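Local coordinates for protein acylphosphatase (Coxiella burnetii, PDB 3TRG) that catalyses the hydrolysis of acyl phosphates to a carboxylate and inorganic phosphate, at residues V44-L47 and D51-L54. Sequence-based numbering, arbitrary orientation.
Sequences VKNL and DVEL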
loop_
_atom_site.group_PDB
_atom_site.type_symbol
_atom_site.label_atom_id
_atom_site.label_comp_id
_atom_site.label_asym_id
_atom_site.label_seq_id
_atom_site.Cartn_x
_atom_site.Cartn_y
_atom_site.Cartn_z
ATOM N N VAL A 44 2.508 1.666 6.117
ATOM C CA VAL A 44 3.495 2.019 5.105
ATOM C C VAL A 44 4.706 2.673 5.748
ATOM O O VAL A 44 4.579 3.444 6.698
ATOM C CB VAL A 44 2.900 2.971 4.040
ATOM C CG1 VAL A 44 2.410 4.274 4.679
ATOM C CG2 VAL A 44 3.924 3.259 2.946
ATOM N N LYS A 45 5.886 2.360 5.235
ATOM C CA LYS A 45 7.085 3.038 5.691
ATOM C C LYS A 45 8.032 3.294 4.532
ATOM O O LYS A 45 7.887 2.712 3.453
ATOM C CB LYS A 45 7.778 2.235 6.792
ATOM C CG LYS A 45 8.385 0.939 6.307
ATOM C CD LYS A 45 8.823 0.036 7.466
ATOM C CE LYS A 45 10.181 0.424 8.010
ATOM N NZ LYS A 45 10.821 -0.716 8.727
ATOM N N ASN A 46 8.982 4.191 4.761
ATOM C CA ASN A 46 10.077 4.417 3.837
ATOM C C ASN A 46 11.272 3.706 4.415
ATOM O O ASN A 46 11.738 4.069 5.489
ATOM C CB ASN A 46 10.409 5.909 3.751
ATOM C CG ASN A 46 9.647 6.620 2.653
ATOM O OD1 ASN A 46 8.561 7.142 2.880
ATOM N ND2 ASN A 46 10.222 6.656 1.457
ATOM N N LEU A 47 11.771 2.691 3.726
ATOM C CA LEU A 47 12.984 2.031 4.183
ATOM C C LEU A 47 14.159 2.975 3.944
ATOM O O LEU A 47 14.285 3.562 2.867
ATOM C CB LEU A 47 13.180 0.699 3.453
ATOM C CG LEU A 47 12.046 -0.317 3.637
ATOM C CD1 LEU A 47 12.295 -1.541 2.773
ATOM C CD2 LEU A 47 11.886 -0.712 5.100
ATOM N N ASP A 51 13.586 1.114 -0.495
ATOM C CA ASP A 51 12.257 1.131 -1.097
ATOM C C ASP A 51 11.195 1.610 -0.126
ATOM O O ASP A 51 11.419 1.653 1.081
ATOM C CB ASP A 51 11.862 -0.283 -1.537
ATOM C CG ASP A 51 12.742 -0.830 -2.639
ATOM O OD1 ASP A 51 13.356 -0.037 -3.374
ATOM O OD2 ASP A 51 12.801 -2.070 -2.775
ATOM N N VAL A 52 10.025 1.950 -0.658
ATOM C CA VAL A 52 8.846 2.099 0.180
ATOM C C VAL A 52 8.285 0.701 0.419
ATOM O O VAL A 52 8.290 -0.135 -0.486
ATOM C CB VAL A 52 7.795 3.013 -0.483
ATOM C CG1 VAL A 52 6.433 2.860 0.178
ATOM C CG2 VAL A 52 8.257 4.462 -0.429
ATOM N N GLU A 53 7.846 0.425 1.642
ATOM C CA GLU A 53 7.286 -0.880 1.963
ATOM C C GLU A 53 5.910 -0.699 2.584
ATOM O O GLU A 53 5.710 0.183 3.413
ATOM C CB GLU A 53 8.196 -1.653 2.925
ATOM C CG GLU A 53 7.669 -3.044 3.254
ATOM C CD GLU A 53 8.409 -3.710 4.400
ATOM O OE1 GLU A 53 9.209 -3.030 5.077
ATOM O OE2 GLU A 53 8.177 -4.918 4.623
ATOM N N LEU A 54 4.951 -1.528 2.184
ATOM C CA LEU A 54 3.619 -1.431 2.774
ATOM C C LEU A 54 2.908 -2.773 2.842
ATOM O O LEU A 54 3.235 -3.706 2.111
ATOM C CB LEU A 54 2.740 -0.428 2.008
ATOM C CG LEU A 54 2.461 -0.776 0.542
ATOM C CD1 LEU A 54 0.978 -0.620 0.249
ATOM C CD2 LEU A 54 3.283 0.110 -0.376
HETATM O O HOH W 1 11.056 -3.634 6.956
#
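Over one face of the Asn-46 amide lies a methyl of Val-52, CG2, 3.5 Å from Asn-46 ND2, while ND2 also hydrogen-bonds to Val-22 O. At a second flat group, the Glu-53 carboxylate, Leu-47 CD2 nears Glu-53 OE1 (3.5 Å) at a shallow angle to the plane, and Lys-45 CD approaches that oxygen from the other side, more steeply. A water donates to Glu-53 OE1 at 2.7 Å and accepts only weakly from Lys-45 NZ; Glu-53 OE2 hydrogen-bonds to His-15 NE2. With CG anti to the backbone N (chi1 -178°), Glu-53 runs alongside Lys-45, though their charged atoms do not touch.

The two flat groups project from different faces of an antiparallel hairpin, strands 41-46 and 52-57, within the acylphosphatase α/β sandwich. Lys-45 N donates to Glu-53 O (2.8 Å) and Glu-53 N to Lys-45 O (2.9 Å); Leu-47 N hydrogen-bonds to Asp-51 O at 2.9 Å beside the turn. On the face toward helix 27-37, Val-44 CG2 meets Val-52 CG1 at 3.8 Å. The Val-22 bond orients the Asn-46 amide, and the Val-52 methyl backs one face, beside Arg-28; both Asn-46 and Arg-28 are predicted active-site residues, consistent with a shared role in acyl phosphate hydrolysis.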